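Local coordinates for protein response regulator ChrA (Corynebacterium diphtheriae, PDB 4YN8) that acts as the response regulator of a haem-sensing two-component system and probably binds DNA through a LuxR-type helix-turn-helix domain to regulate transcription, at residues P76-T81 and S108-A113. The protein carries 1 engineered substitution. Residues are numbered along the deposited sequence; the frame is centred on the assembly and turned at random.
With SO4 (sulfate ion), chain B; SO4 (sulfate ion), chain E.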
loop_
_atom_site.group_PDB
_atom_site.type_symbol
_atom_site.label_atom_id
_atom_site.label_comp_id
_atom_site.label_asym_id
_atom_site.label_seq_id
_atom_site.Cartn_x
_atom_site.Cartn_y
_atom_site.Cartn_z
ATOM N N PRO A 76 11.328 -16.216 7.632
ATOM C CA PRO A 76 10.778 -15.570 6.450
ATOM C C PRO A 76 9.282 -15.389 6.606
ATOM O O PRO A 76 8.627 -16.119 7.348
ATOM C CB PRO A 76 11.092 -16.571 5.341
ATOM C CG PRO A 76 11.100 -17.884 5.976
ATOM C CD PRO A 76 11.719 -17.608 7.347
ATOM N N VAL A 77 8.758 -14.383 5.905
ATOM C CA VAL A 77 7.379 -13.908 6.043
ATOM C C VAL A 77 6.623 -14.042 4.718
ATOM O O VAL A 77 7.171 -13.711 3.649
ATOM C CB VAL A 77 7.357 -12.446 6.440
ATOM C CG1 VAL A 77 5.944 -11.854 6.487
ATOM C CG2 VAL A 77 8.111 -12.287 7.756
ATOM N N LEU A 78 5.415 -14.590 4.802
ATOM C CA LEU A 78 4.466 -14.570 3.712
ATOM C C LEU A 78 3.380 -13.574 4.089
ATOM O O LEU A 78 2.679 -13.765 5.099
ATOM C CB LEU A 78 3.880 -15.982 3.472
ATOM C CG LEU A 78 2.651 -16.080 2.580
ATOM C CD1 LEU A 78 3.100 -15.608 1.182
ATOM C CD2 LEU A 78 2.186 -17.529 2.581
ATOM N N ILE A 79 3.213 -12.499 3.289
ATOM C CA ILE A 79 2.166 -11.518 3.511
ATOM C C ILE A 79 0.950 -11.889 2.687
ATOM O O ILE A 79 1.062 -12.165 1.474
ATOM C CB ILE A 79 2.628 -10.098 3.110
ATOM C CG1 ILE A 79 3.665 -9.618 4.095
ATOM C CG2 ILE A 79 1.462 -9.131 3.025
ATOM C CD1 ILE A 79 4.301 -8.268 3.708
ATOM N N LEU A 80 -0.183 -11.905 3.376
ATOM C CA LEU A 80 -1.506 -12.150 2.765
ATOM C C LEU A 80 -2.319 -10.893 2.748
ATOM O O LEU A 80 -2.378 -10.132 3.723
ATOM C CB LEU A 80 -2.261 -13.222 3.479
ATOM C CG LEU A 80 -1.599 -14.592 3.629
ATOM C CD1 LEU A 80 -2.484 -15.595 4.367
ATOM C CD2 LEU A 80 -1.128 -15.183 2.334
ATOM N N THR A 81 -2.980 -10.653 1.627
ATOM C CA THR A 81 -3.860 -9.501 1.575
ATOM C C THR A 81 -5.042 -9.799 0.676
ATOM O O THR A 81 -5.263 -10.944 0.311
ATOM C CB THR A 81 -3.062 -8.257 1.200
ATOM O OG1 THR A 81 -3.792 -7.053 1.508
ATOM C CG2 THR A 81 -2.595 -8.282 -0.243
ATOM N N SER A 108 -4.207 -24.721 -2.838
ATOM C CA SER A 108 -2.946 -25.283 -3.268
ATOM C C SER A 108 -1.860 -24.196 -3.405
ATOM O O SER A 108 -0.656 -24.446 -3.220
ATOM C CB SER A 108 -3.116 -26.024 -4.608
ATOM O OG SER A 108 -3.580 -25.125 -5.620
ATOM N N ALA A 109 -2.289 -23.040 -3.831
ATOM C CA ALA A 109 -1.385 -21.870 -3.964
ATOM C C ALA A 109 -0.926 -21.357 -2.609
ATOM O O ALA A 109 0.245 -20.963 -2.462
ATOM C CB ALA A 109 -2.030 -20.748 -4.766
ATOM N N LEU A 110 -1.792 -21.397 -1.620
ATOM C CA LEU A 110 -1.381 -21.039 -0.262
ATOM C C LEU A 110 -0.360 -22.068 0.255
ATOM O O LEU A 110 0.653 -21.694 0.791
ATOM C CB LEU A 110 -2.564 -20.957 0.688
ATOM C CG LEU A 110 -2.206 -20.662 2.131
ATOM C CD1 LEU A 110 -1.388 -19.370 2.244
ATOM C CD2 LEU A 110 -3.492 -20.525 2.905
ATOM N N HIS A 111 -0.625 -23.363 0.049
ATOM C CA HIS A 111 0.333 -24.394 0.417
ATOM C C HIS A 111 1.667 -24.167 -0.245
ATOM O O HIS A 111 2.719 -24.168 0.395
ATOM C CB HIS A 111 -0.218 -25.794 0.038
ATOM C CG HIS A 111 0.823 -26.856 0.072
ATOM N ND1 HIS A 111 1.666 -27.101 -1.003
ATOM C CD2 HIS A 111 1.207 -27.705 1.053
ATOM C CE1 HIS A 111 2.539 -28.035 -0.665
ATOM N NE2 HIS A 111 2.257 -28.437 0.563
ATOM N N ASP A 112 1.655 -23.960 -1.567
ATOM C CA ASP A 112 2.873 -23.780 -2.282
ATOM C C ASP A 112 3.646 -22.525 -1.854
ATOM O O ASP A 112 4.904 -22.545 -1.848
ATOM C CB ASP A 112 2.579 -23.700 -3.777
ATOM C CG ASP A 112 2.129 -25.063 -4.351
ATOM O OD1 ASP A 112 2.055 -26.089 -3.604
ATOM O OD2 ASP A 112 1.785 -25.100 -5.583
ATOM N N ALA A 113 2.903 -21.461 -1.543
ATOM C CA ALA A 113 3.518 -20.211 -1.008
ATOM C C ALA A 113 4.189 -20.417 0.352
ATOM O O ALA A 113 5.297 -19.925 0.596
ATOM C CB ALA A 113 2.513 -19.084 -0.935
HETATM S S SO4 B . -5.154 -6.914 4.698
HETATM O O1 SO4 B . -6.155 -7.851 4.156
HETATM O O2 SO4 B . -5.456 -5.565 4.218
HETATM O O3 SO4 B . -5.049 -6.812 6.175
HETATM O O4 SO4 B . -3.755 -7.306 4.210
HETATM S S SO4 E . -8.002 -25.477 -4.533
HETATM O O1 SO4 E . -8.577 -24.237 -3.834
HETATM O O2 SO4 E . -8.981 -26.592 -4.272
HETATM O O3 SO4 E . -6.651 -25.954 -4.073
HETATM O O4 SO4 E . -7.762 -25.398 -6.008
#
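Leu-78 and Ala-113 form the tighter half of this contact between a central strand of the receiver-domain sheet and the helix 107-119 that packs on one face of it. Both methyls of Leu-78 reach the alanine: CD2 lies 3.9 Å and CD1 4.1 Å from Ala-113 CB, so the small side chain sits against the forked end of the leucine. Leu-78 CD2 also meets Leu-110 CD1 at 4.0 Å. The CB of Leu-110 does not face the strand; CG anti to the backbone N (chi1 177°) carries its end back to the strand, where CD1 bridges two residues. Its second partner, Leu-80 CD2, is slightly farther at 4.2 Å, and there the two side chains cross nearly at right angles. Over these segments the strand and helix axes run roughly antiparallel, at 153°, as in the CheY-like fold, where strands and helices alternate along the chain.

Away from the strand, exposed Ser-108 and Asp-112 and partly exposed His-111 line the solvent side. His-111 ND1 donates in its ring plane to the anti side of Asp-112 OD1 (2.8 Å), 16° out of the carboxylate plane, while NE2 is hydrogen-bonded to Asp-30. Ser-108 N and Thr-81 OG1 donate to separate sulfates, probably from the crystallisation liquor. With aliphatic groups alone meeting here, this contact probably rests on dispersion and exclusion of water rather than on directional bonds.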